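Local structure of Lmo2445 protein (Listeria monocytogenes EGD-e, 5HZL) at residues E31-A34 / G35-K39; L83-S87 / N88-E92. The protein is a secreted, calcium-binding leucine-rich-repeat protein of the internalin type whose precise function is unknown. One frame throughout, in Å; residues are numbered along the deposited sequence.

Interaction 1 (E31-A34 / G35-K39); sequences EAIA and GELDK. With CA (calcium ion), chain H; CA (calcium ion), chain B.
The last turns of helix 27-36 carry the usual i to i+4 ladder from Glu31, Ala32 and Ile33 to Gly35, Glu36 and Leu37, and then Ala34 O receives Lys39 N at 2.8 Å with an N-H...O angle of 163°. That last bond, spanning five residues, belongs to the Schellman motif that ends the helix, in which Asp38 is the C-prime residue with positive phi (58°). Its second bond, from Asp38 N to Gly35 O at 3.2 Å, is weak. The stretch lies in the helical N-terminal region assigned to the adhesion/invasion family of the EF-hand clan, and it touches two calcium ions. Gly35 O, besides taking the weak N-H, binds the calcium of chain H at 2.8 Å; this carbonyl sits at the helix end, where partial negative charge would be expected to suit a cation. Asp38 is part of the same site. Its carboxylate reaches the ion with CG turned opposite the backbone N (chi1 -165°), OD1 of Asp38 standing 3.0 Å from the calcium of chain H. One turn before Gly35, Glu31 runs extended beyond CG and grips the calcium of chain B with both carboxylate oxygens, OE1 at 2.6 Å and OE2 at 2.4 Å; Glu27, one turn earlier, completes the protein part of that site. Ile33 and, just past the helix end, Leu37 lie side by side and point the same way, with Met54 and Ile20 against Ile33 and Thr53 against Leu37. Ala34 also packs on Ile20. Where the helix gives way to the loop, the apolar side chains meet through the CG2 branch of Ile33 and the CD1 methyl of Leu37, 3.6 Å apart.

Interaction 2 (L83-S87 / N88-E92); sequences LAIWS and NNIGE
In the leucine-rich-repeat turn that leaves strand 82-84, the side-chain amide of Asn88 reaches back to the backbone of Ile85. Asn88 ND2 donates to Ile85 O at 3.0 Å, bent to 146° at the hydrogen. The donor comes from above the carbonyl plane, 58° out of it, so it meets the face of this peptide group. A CG that lies beside the backbone N (chi1 -82°) brings ND2 back over the Ile85 carbonyl. Leu83 to Ile90 fit the LxLxxNxI pattern of internalin repeats, with Ile85 in the second leucine position, and Asn88 holds its asparagine, which in this fold forms a ladder of bonds from one coil to the next. Here ND2 also donates to Leu59 O, while OD1 accepts from the backbone N of both Leu62 and Leu64. Four bonds therefore fix the rotation of the buried amide and tie the turn to the preceding loop. Between Ile85 and Asn88 the chain turns a corner at Ser87, whose backbone is left-handed (positive phi). Its OG lies in the plane of the Trp86 ring, at the ring edge; Trp86 also touches Pro60, and Ser87 touches Ser61. Ile85 and Ile90 cross at about a right angle, touching through their delta methyls, CD1 of Ile85 to CD1 of Ile90, at 3.7 Å. Ile85 further packs on Leu93 and Ala108, and Ile90 on Ile113 of strand 113-115, which pairs in parallel with strand 91-92.

How the interactions relate
From the N terminus the chain first passes through interaction 1, where helix 27-36 of the calcium-binding N-terminal region ends, and some forty residues later through interaction 2, the bend between strands 82-84 and 91-92. Each is a single continuous stretch, so neither closes a long loop; they follow in series without nesting or crossing. The centres of interactions 1 and 2 lie about 19 Å apart, and the nearest atoms of interactions 1 and 2 about 8 Å apart. Leu59, just past strand 56-58, lies between them: Ala32 of the helix packs on it, while Ala84 of interaction 2 bonds to its backbone. Through this loop the helical end region joins the parallel repeat sheet that continues toward strand 197-199.

Interaction 1 (E31-A34 / G35-K39)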
# COMPACT_ATOMS: atom_id res chain seq x y z
N GLU A 31 28.76 -2.37 -0.81
CA GLU A 31 29.39 -1.06 -0.55
C GLU A 31 28.70 -0.39 0.61
O GLU A 31 29.35 0.28 1.39
CB GLU A 31 29.34 -0.16 -1.76
CG GLU A 31 30.24 -0.62 -2.89
CD GLU A 31 30.10 0.23 -4.13
OE1 GLU A 31 28.98 0.71 -4.44
OE2 GLU A 31 31.12 0.42 -4.83
N ALA A 32 27.39 -0.57 0.72
CA ALA A 32 26.62 -0.01 1.82
C ALA A 32 27.04 -0.68 3.14
O ALA A 32 27.26 0.03 4.13
CB ALA A 32 25.13 -0.18 1.59
N ILE A 33 27.16 -2.02 3.16
CA ILE A 33 27.58 -2.73 4.37
C ILE A 33 29.01 -2.32 4.73
O ILE A 33 29.34 -2.11 5.91
CB ILE A 33 27.60 -4.27 4.20
CG1 ILE A 33 26.25 -4.84 3.74
CG2 ILE A 33 28.02 -4.93 5.51
CD1 ILE A 33 25.10 -4.58 4.68
N ALA A 34 29.86 -2.22 3.71
CA ALA A 34 31.24 -1.81 3.93
C ALA A 34 31.30 -0.44 4.58
O ALA A 34 32.14 -0.21 5.44
CB ALA A 34 32.03 -1.81 2.63
N GLY A 35 30.39 0.45 4.18
CA GLY A 35 30.33 1.80 4.72
C GLY A 35 29.88 1.85 6.17
O GLY A 35 30.42 2.62 6.96
N GLU A 36 28.89 1.04 6.52
CA GLU A 36 28.41 1.00 7.91
C GLU A 36 29.43 0.49 8.89
O GLU A 36 29.54 1.04 9.98
CB GLU A 36 27.11 0.18 8.06
CG GLU A 36 25.88 1.00 7.71
CD GLU A 36 25.62 2.14 8.70
OE1 GLU A 36 25.55 3.31 8.26
OE2 GLU A 36 25.54 1.87 9.93
N LEU A 37 30.16 -0.55 8.48
CA LEU A 37 31.22 -1.18 9.28
C LEU A 37 32.54 -0.46 9.16
O LEU A 37 33.52 -0.83 9.78
CB LEU A 37 31.40 -2.62 8.83
CG LEU A 37 30.17 -3.50 9.01
CD1 LEU A 37 30.34 -4.83 8.28
CD2 LEU A 37 29.91 -3.71 10.49
N ASP A 38 32.54 0.57 8.32
CA ASP A 38 33.69 1.40 8.06
C ASP A 38 34.92 0.61 7.54
O ASP A 38 36.05 0.78 8.01
CB ASP A 38 34.02 2.26 9.28
CG ASP A 38 34.99 3.40 8.94
OD1 ASP A 38 34.74 4.15 7.96
OD2 ASP A 38 35.99 3.57 9.66
N LYS A 39 34.66 -0.28 6.57
CA LYS A 39 35.67 -1.08 5.89
C LYS A 39 35.92 -0.37 4.58
O LYS A 39 34.96 0.09 3.94
CB LYS A 39 35.16 -2.50 5.59
CG LYS A 39 34.81 -3.34 6.80
CD LYS A 39 36.00 -3.56 7.72
CE LYS A 39 35.65 -4.44 8.90
NZ LYS A 39 36.88 -4.59 9.73
CA CA H . 32.11 4.88 6.77
CA CA B . 30.04 1.59 -6.65

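Interaction 2 (L83-S87 / N88-E92)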
# COMPACT_ATOMS: atom_id res chain seq x y z
N LEU A 83 15.16 -1.03 9.00
CA LEU A 83 15.45 -1.29 7.59
C LEU A 83 15.08 -0.02 6.81
O LEU A 83 13.90 0.35 6.78
CB LEU A 83 14.63 -2.46 7.08
CG LEU A 83 14.81 -2.77 5.59
CD1 LEU A 83 16.27 -3.03 5.25
CD2 LEU A 83 13.93 -3.95 5.20
N ALA A 84 16.07 0.63 6.21
CA ALA A 84 15.88 1.85 5.42
C ALA A 84 16.06 1.53 3.93
O ALA A 84 17.20 1.38 3.46
CB ALA A 84 16.89 2.90 5.86
N ILE A 85 14.96 1.42 3.19
CA ILE A 85 15.00 1.09 1.76
C ILE A 85 14.21 2.05 0.87
O ILE A 85 13.82 1.69 -0.24
CB ILE A 85 14.52 -0.37 1.50
CG1 ILE A 85 13.13 -0.59 2.09
CG2 ILE A 85 15.50 -1.37 2.09
CD1 ILE A 85 12.57 -1.97 1.84
N TRP A 86 14.02 3.28 1.33
CA TRP A 86 13.27 4.27 0.56
C TRP A 86 14.01 4.75 -0.70
O TRP A 86 15.22 4.75 -0.73
CB TRP A 86 12.85 5.45 1.45
CG TRP A 86 13.91 6.07 2.33
CD1 TRP A 86 14.21 5.71 3.61
CD2 TRP A 86 14.77 7.16 2.01
NE1 TRP A 86 15.22 6.50 4.10
CE2 TRP A 86 15.58 7.41 3.15
CE3 TRP A 86 14.95 7.96 0.87
CZ2 TRP A 86 16.55 8.42 3.19
CZ3 TRP A 86 15.93 8.97 0.90
CH2 TRP A 86 16.71 9.19 2.06
N SER A 87 13.24 5.15 -1.72
CA SER A 87 13.74 5.63 -3.02
C SER A 87 14.46 4.56 -3.88
O SER A 87 15.33 4.88 -4.69
CB SER A 87 14.55 6.93 -2.89
OG SER A 87 13.74 7.99 -2.43
N ASN A 88 14.10 3.29 -3.69
CA ASN A 88 14.64 2.16 -4.46
C ASN A 88 13.66 1.81 -5.56
O ASN A 88 12.72 2.54 -5.77
CB ASN A 88 15.00 0.99 -3.54
CG ASN A 88 16.36 1.16 -2.88
OD1 ASN A 88 17.37 1.38 -3.56
ND2 ASN A 88 16.41 1.03 -1.57
N ASN A 89 13.88 0.71 -6.27
CA ASN A 89 13.02 0.28 -7.38
C ASN A 89 12.78 -1.23 -7.20
O ASN A 89 13.19 -2.08 -7.99
CB ASN A 89 13.77 0.58 -8.67
CG ASN A 89 12.95 0.30 -9.89
OD1 ASN A 89 11.72 0.39 -9.87
ND2 ASN A 89 13.62 -0.02 -10.97
N ILE A 90 12.07 -1.51 -6.12
CA ILE A 90 11.83 -2.86 -5.62
C ILE A 90 10.93 -3.84 -6.35
O ILE A 90 11.40 -4.93 -6.68
CB ILE A 90 11.46 -2.76 -4.10
CG1 ILE A 90 12.67 -2.19 -3.34
CG2 ILE A 90 11.04 -4.10 -3.50
CD1 ILE A 90 12.42 -1.90 -1.87
N GLY A 91 9.67 -3.51 -6.56
CA GLY A 91 8.74 -4.46 -7.18
C GLY A 91 8.31 -5.38 -6.04
O GLY A 91 7.82 -4.88 -5.02
N GLU A 92 8.49 -6.69 -6.18
CA GLU A 92 8.11 -7.65 -5.12
C GLU A 92 9.18 -7.69 -4.06
O GLU A 92 10.29 -8.12 -4.32
CB GLU A 92 7.83 -9.04 -5.68
CG GLU A 92 6.57 -9.02 -6.54
CD GLU A 92 6.16 -10.33 -7.17
OE1 GLU A 92 6.96 -11.30 -7.18
OE2 GLU A 92 5.03 -10.38 -7.67